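Local coordinates for glycosylation Associate Protein 2 (Streptococcus agalactiae serotype V, PDB 6OYC) that probably acts in the accessory Sec system as part of the Gap123 complex, helping to glycosylate and export a serine-rich repeat adhesin, at residues 192-206 / 216-228. Numbering follows the deposited sequence.
Sequences HIIEGDIDIRLVISL and AKEWYFEKEDLNQ. With SO4 (sulfate ion), chain P.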
loop_
_atom_site.group_PDB
_atom_site.type_symbol
_atom_site.label_atom_id
_atom_site.label_comp_id
_atom_site.label_asym_id
_atom_site.label_seq_id
_atom_site.Cartn_x
_atom_site.Cartn_y
_atom_site.Cartn_z
ATOM N N HIS B 192 -2.879 5.764 -17.184
ATOM C CA HIS B 192 -3.399 6.192 -18.472
ATOM C C HIS B 192 -3.600 4.975 -19.343
ATOM O O HIS B 192 -3.159 3.875 -19.017
ATOM C CB HIS B 192 -2.452 7.154 -19.161
ATOM C CG HIS B 192 -1.185 6.495 -19.574
ATOM N ND1 HIS B 192 -0.280 6.010 -18.655
ATOM C CD2 HIS B 192 -0.691 6.188 -20.798
ATOM C CE1 HIS B 192 0.733 5.453 -19.296
ATOM N NE2 HIS B 192 0.501 5.539 -20.594
ATOM N N ILE B 193 -4.244 5.211 -20.478
ATOM C CA ILE B 193 -4.487 4.215 -21.507
ATOM C C ILE B 193 -4.429 4.910 -22.860
ATOM O O ILE B 193 -4.971 6.005 -23.025
ATOM C CB ILE B 193 -5.848 3.532 -21.305
ATOM C CG1 ILE B 193 -5.738 2.453 -20.239
ATOM C CG2 ILE B 193 -6.325 2.927 -22.603
ATOM C CD1 ILE B 193 -7.069 2.153 -19.617
ATOM N N ILE B 194 -3.783 4.258 -23.828
ATOM C CA ILE B 194 -3.661 4.730 -25.201
ATOM C C ILE B 194 -4.487 3.832 -26.105
ATOM O O ILE B 194 -4.494 2.614 -25.928
ATOM C CB ILE B 194 -2.200 4.702 -25.693
ATOM C CG1 ILE B 194 -1.270 5.444 -24.745
ATOM C CG2 ILE B 194 -2.123 5.271 -27.090
ATOM C CD1 ILE B 194 -1.746 6.801 -24.439
ATOM N N GLU B 195 -5.147 4.425 -27.102
ATOM C CA GLU B 195 -5.702 3.688 -28.231
ATOM C C GLU B 195 -5.327 4.417 -29.510
ATOM O O GLU B 195 -5.500 5.638 -29.599
ATOM C CB GLU B 195 -7.215 3.549 -28.138
ATOM C CG GLU B 195 -7.702 3.001 -26.813
ATOM C CD GLU B 195 -9.184 3.260 -26.603
ATOM O OE1 GLU B 195 -9.567 3.858 -25.568
ATOM O OE2 GLU B 195 -9.972 2.872 -27.492
ATOM N N GLY B 196 -4.813 3.672 -30.487
ATOM C CA GLY B 196 -4.370 4.225 -31.753
ATOM C C GLY B 196 -2.865 4.350 -31.827
ATOM O O GLY B 196 -2.116 3.848 -30.982
ATOM N N ASP B 197 -2.415 5.054 -32.865
ATOM C CA ASP B 197 -0.987 5.323 -33.060
ATOM C C ASP B 197 -0.616 6.654 -32.402
ATOM O O ASP B 197 -0.348 7.667 -33.053
ATOM C CB ASP B 197 -0.643 5.323 -34.544
ATOM C CG ASP B 197 -1.305 4.187 -35.289
ATOM O OD1 ASP B 197 -1.008 3.007 -34.981
ATOM O OD2 ASP B 197 -2.138 4.481 -36.175
ATOM N N ILE B 198 -0.615 6.637 -31.072
ATOM C CA ILE B 198 -0.265 7.801 -30.272
ATOM C C ILE B 198 0.972 7.476 -29.463
ATOM O O ILE B 198 1.083 6.390 -28.892
ATOM C CB ILE B 198 -1.385 8.224 -29.311
ATOM C CG1 ILE B 198 -2.683 8.416 -30.053
ATOM C CG2 ILE B 198 -0.996 9.520 -28.587
ATOM C CD1 ILE B 198 -3.594 9.348 -29.301
ATOM N N ASP B 199 1.881 8.424 -29.389
ATOM C CA ASP B 199 2.963 8.362 -28.430
ATOM C C ASP B 199 2.828 9.572 -27.521
ATOM O O ASP B 199 2.500 10.670 -27.984
ATOM C CB ASP B 199 4.324 8.329 -29.141
ATOM C CG ASP B 199 4.539 7.042 -29.956
ATOM O OD1 ASP B 199 3.705 6.114 -29.866
ATOM O OD2 ASP B 199 5.552 6.949 -30.681
ATOM N N ILE B 200 3.026 9.370 -26.229
ATOM C CA ILE B 200 3.025 10.480 -25.289
ATOM C C ILE B 200 4.365 10.515 -24.568
ATOM O O ILE B 200 4.990 9.477 -24.313
ATOM C CB ILE B 200 1.861 10.409 -24.276
ATOM C CG1 ILE B 200 1.950 9.144 -23.440
ATOM C CG2 ILE B 200 0.512 10.485 -24.986
ATOM C CD1 ILE B 200 0.929 9.099 -22.327
ATOM N N ARG B 201 4.800 11.737 -24.247
ATOM C CA ARG B 201 6.029 12.000 -23.514
ATOM C C ARG B 201 5.751 12.936 -22.341
ATOM O O ARG B 201 5.134 13.995 -22.504
ATOM C CB ARG B 201 7.106 12.611 -24.416
ATOM C CG ARG B 201 8.327 13.055 -23.611
ATOM C CD ARG B 201 9.360 13.783 -24.457
ATOM N NE ARG B 201 9.967 12.884 -25.429
ATOM C CZ ARG B 201 10.436 13.250 -26.617
ATOM N NH1 ARG B 201 10.392 14.517 -27.009
ATOM N NH2 ARG B 201 10.953 12.331 -27.416
ATOM N N LEU B 202 6.236 12.557 -21.173
ATOM C CA LEU B 202 6.143 13.372 -19.975
ATOM C C LEU B 202 7.475 14.079 -19.755
ATOM O O LEU B 202 8.520 13.425 -19.708
ATOM C CB LEU B 202 5.810 12.483 -18.779
ATOM C CG LEU B 202 4.949 13.013 -17.652
ATOM C CD1 LEU B 202 3.613 13.506 -18.196
ATOM C CD2 LEU B 202 4.759 11.907 -16.635
ATOM N N VAL B 203 7.442 15.404 -19.626
ATOM C CA VAL B 203 8.622 16.193 -19.289
ATOM C C VAL B 203 8.471 16.697 -17.860
ATOM O O VAL B 203 7.433 17.256 -17.489
ATOM C CB VAL B 203 8.842 17.350 -20.278
ATOM C CG1 VAL B 203 9.995 18.212 -19.826
ATOM C CG2 VAL B 203 9.089 16.798 -21.671
ATOM N N ILE B 204 9.490 16.459 -17.048
ATOM C CA ILE B 204 9.452 16.716 -15.621
ATOM C C ILE B 204 10.641 17.609 -15.314
ATOM O O ILE B 204 11.787 17.210 -15.554
ATOM C CB ILE B 204 9.510 15.401 -14.815
ATOM C CG1 ILE B 204 8.342 14.512 -15.226
ATOM C CG2 ILE B 204 9.481 15.651 -13.291
ATOM C CD1 ILE B 204 8.513 13.099 -14.858
ATOM N N SER B 205 10.365 18.813 -14.805
ATOM C CA SER B 205 11.372 19.843 -14.550
ATOM C C SER B 205 11.489 20.125 -13.050
ATOM O O SER B 205 10.491 20.452 -12.389
ATOM C CB SER B 205 11.028 21.148 -15.295
ATOM O OG SER B 205 10.812 20.951 -16.689
ATOM N N LEU B 206 12.709 20.045 -12.523
ATOM C CA LEU B 206 12.965 20.282 -11.103
ATOM C C LEU B 206 13.325 21.754 -10.876
ATOM O O LEU B 206 14.423 22.200 -11.236
ATOM C CB LEU B 206 14.075 19.365 -10.611
ATOM C CG LEU B 206 14.527 19.539 -9.157
ATOM C CD1 LEU B 206 13.342 19.425 -8.195
ATOM C CD2 LEU B 206 15.613 18.498 -8.840
ATOM N N ALA B 216 16.959 23.039 -12.198
ATOM C CA ALA B 216 18.245 22.370 -12.006
ATOM C C ALA B 216 18.349 21.060 -12.771
ATOM O O ALA B 216 19.464 20.585 -13.003
ATOM C CB ALA B 216 18.509 22.082 -10.521
ATOM N N LYS B 217 17.228 20.463 -13.161
ATOM C CA LYS B 217 17.256 19.114 -13.709
ATOM C C LYS B 217 15.933 18.852 -14.403
ATOM O O LYS B 217 14.872 19.266 -13.913
ATOM C CB LYS B 217 17.502 18.072 -12.596
ATOM C CG LYS B 217 17.575 16.611 -13.081
ATOM C CD LYS B 217 18.994 16.026 -12.936
ATOM C CE LYS B 217 19.153 14.666 -13.655
ATOM N NZ LYS B 217 18.949 14.708 -15.150
ATOM N N GLU B 218 16.008 18.189 -15.555
ATOM C CA GLU B 218 14.832 17.761 -16.303
ATOM C C GLU B 218 14.996 16.302 -16.679
ATOM O O GLU B 218 16.081 15.892 -17.097
ATOM C CB GLU B 218 14.616 18.558 -17.612
ATOM C CG GLU B 218 14.032 19.921 -17.429
ATOM C CD GLU B 218 13.371 20.447 -18.699
ATOM O OE1 GLU B 218 12.268 21.026 -18.596
ATOM O OE2 GLU B 218 13.951 20.267 -19.794
ATOM N N TRP B 219 13.902 15.542 -16.570
ATOM C CA TRP B 219 13.795 14.194 -17.108
ATOM C C TRP B 219 12.668 14.128 -18.131
ATOM O O TRP B 219 11.765 14.974 -18.149
ATOM C CB TRP B 219 13.496 13.165 -16.015
ATOM C CG TRP B 219 14.395 13.146 -14.804
ATOM C CD1 TRP B 219 15.392 12.249 -14.549
ATOM C CD2 TRP B 219 14.332 14.010 -13.657
ATOM N NE1 TRP B 219 15.964 12.514 -13.332
ATOM C CE2 TRP B 219 15.326 13.577 -12.755
ATOM C CE3 TRP B 219 13.538 15.111 -13.309
ATOM C CZ2 TRP B 219 15.561 14.214 -11.522
ATOM C CZ3 TRP B 219 13.759 15.737 -12.086
ATOM C CH2 TRP B 219 14.766 15.286 -11.201
ATOM N N TYR B 220 12.689 13.080 -18.957
ATOM C CA TYR B 220 11.577 12.803 -19.858
ATOM C C TYR B 220 11.280 11.310 -19.837
ATOM O O TYR B 220 12.164 10.489 -19.595
ATOM C CB TYR B 220 11.860 13.260 -21.300
ATOM C CG TYR B 220 12.839 12.343 -21.988
ATOM C CD1 TYR B 220 14.211 12.488 -21.790
ATOM C CD2 TYR B 220 12.401 11.296 -22.801
ATOM C CE1 TYR B 220 15.120 11.624 -22.391
ATOM C CE2 TYR B 220 13.313 10.427 -23.402
ATOM C CZ TYR B 220 14.667 10.600 -23.190
ATOM O OH TYR B 220 15.586 9.751 -23.781
ATOM N N PHE B 221 10.023 10.968 -20.094
ATOM C CA PHE B 221 9.609 9.573 -20.149
ATOM C C PHE B 221 8.505 9.449 -21.185
ATOM O O PHE B 221 7.573 10.264 -21.210
ATOM C CB PHE B 221 9.136 9.076 -18.765
ATOM C CG PHE B 221 10.204 9.156 -17.711
ATOM C CD1 PHE B 221 11.168 8.161 -17.603
ATOM C CD2 PHE B 221 10.280 10.258 -16.865
ATOM C CE1 PHE B 221 12.183 8.261 -16.665
ATOM C CE2 PHE B 221 11.281 10.364 -15.927
ATOM C CZ PHE B 221 12.236 9.365 -15.815
ATOM N N GLU B 222 8.607 8.444 -22.040
ATOM C CA GLU B 222 7.624 8.259 -23.092
ATOM C C GLU B 222 7.225 6.798 -23.151
ATOM O O GLU B 222 7.842 5.942 -22.512
ATOM C CB GLU B 222 8.158 8.726 -24.440
ATOM C CG GLU B 222 9.471 8.101 -24.801
ATOM C CD GLU B 222 10.214 8.891 -25.858
ATOM O OE1 GLU B 222 10.777 9.957 -25.530
ATOM O OE2 GLU B 222 10.238 8.447 -27.021
ATOM N N LYS B 223 6.177 6.539 -23.945
ATOM C CA LYS B 223 5.560 5.232 -24.207
ATOM C C LYS B 223 5.660 4.238 -23.056
ATOM O O LYS B 223 4.921 4.355 -22.077
ATOM C CB LYS B 223 6.141 4.588 -25.477
ATOM C CG LYS B 223 6.955 5.533 -26.334
ATOM C CD LYS B 223 7.246 4.957 -27.705
ATOM C CE LYS B 223 8.242 5.831 -28.415
ATOM N NZ LYS B 223 9.641 5.449 -28.037
ATOM N N GLU B 224 6.547 3.245 -23.174
ATOM C CA GLU B 224 6.530 2.123 -22.238
ATOM C C GLU B 224 6.958 2.553 -20.843
ATOM O O GLU B 224 6.467 2.002 -19.851
ATOM C CB GLU B 224 7.414 0.985 -22.755
ATOM C CG GLU B 224 7.649 -0.181 -21.763
ATOM C CD GLU B 224 6.356 -0.845 -21.227
ATOM O OE1 GLU B 224 6.431 -1.496 -20.157
ATOM O OE2 GLU B 224 5.280 -0.739 -21.874
ATOM N N ASP B 225 7.849 3.544 -20.749
ATOM C CA ASP B 225 8.253 4.062 -19.445
ATOM C C ASP B 225 7.064 4.606 -18.664
ATOM O O ASP B 225 7.010 4.462 -17.440
ATOM C CB ASP B 225 9.320 5.141 -19.614
ATOM C CG ASP B 225 10.669 4.559 -19.956
ATOM O OD1 ASP B 225 10.846 3.351 -19.708
ATOM O OD2 ASP B 225 11.543 5.288 -20.468
ATOM N N LEU B 226 6.099 5.234 -19.347
ATOM C CA LEU B 226 4.959 5.803 -18.632
ATOM C C LEU B 226 4.010 4.746 -18.103
ATOM O O LEU B 226 3.135 5.082 -17.299
ATOM C CB LEU B 226 4.192 6.770 -19.527
ATOM C CG LEU B 226 5.026 7.993 -19.890
ATOM C CD1 LEU B 226 4.223 8.995 -20.729
ATOM C CD2 LEU B 226 5.562 8.646 -18.622
ATOM N N ASN B 227 4.150 3.496 -18.558
ATOM C CA ASN B 227 3.435 2.347 -18.012
ATOM C C ASN B 227 4.041 1.847 -16.712
ATOM O O ASN B 227 3.423 1.013 -16.036
ATOM C CB ASN B 227 3.423 1.192 -19.022
ATOM C CG ASN B 227 2.478 1.439 -20.181
ATOM O OD1 ASN B 227 1.465 2.130 -20.045
ATOM N ND2 ASN B 227 2.807 0.878 -21.326
ATOM N N GLN B 228 5.233 2.317 -16.367
ATOM C CA GLN B 228 5.975 1.840 -15.217
ATOM C C GLN B 228 6.091 2.938 -14.176
ATOM O O GLN B 228 5.965 4.129 -14.466
ATOM C CB GLN B 228 7.384 1.369 -15.621
ATOM C CG GLN B 228 7.400 0.206 -16.607
ATOM C CD GLN B 228 6.452 -0.921 -16.193
ATOM O OE1 GLN B 228 6.258 -1.187 -14.999
ATOM N NE2 GLN B 228 5.856 -1.588 -17.183
HETATM S S SO4 P . 19.315 10.839 -13.312
HETATM O O1 SO4 P . 18.278 10.476 -14.265
HETATM O O2 SO4 P . 20.307 11.663 -13.999
HETATM O O3 SO4 P . 18.690 11.576 -12.209
HETATM O O4 SO4 P . 19.943 9.611 -12.806
#
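Arg201 and Glu222 are a non-hydrogen-bonded pair on adjacent antiparallel strands, and their side chains lie side by side, pointing the same way. The CB of Arg201 lies 4.0 Å from the CB of Glu222. Its CG is 3.8 Å from the carbonyl O of Phe221, and its CD passes the CB of Tyr220. The chain then bends about the CG-CD bond (chi3 -67°), which turns the guanidinium side-on to the carboxylate. NE and NH2 of Arg201 each donate a hydrogen bond to OE1 of Glu222 at 3.0 Å, as a salt bridge. Both come from the same face of the carboxylate, whose plane is 41° from that of the guanidinium. OE2 takes a salt bridge from Lys223 NZ by its anti lone pair, so Glu222 links two cations. Strands 198-208 and 215-222 form a beta hairpin at the margin of a five-stranded antiparallel sheet, with strand 238-247 beyond the first. Leu202 with Phe221 and Ile204 with Trp219 are hydrogen-bonded pairs. On their face, Ile204 CD1 meets the edge of the Phe221 ring at 3.9 Å. Leu206 CB lies 3.9 Å from CZ3 of Trp219, whose NE1 binds a sulfate, probably from the crystallisation liquor. Past the strand, Leu226 turns back over this face. Its CD1 touches Ile200 CG1 at 3.5 Å, and its CD2 lies 3.8 Å from Leu202 CB.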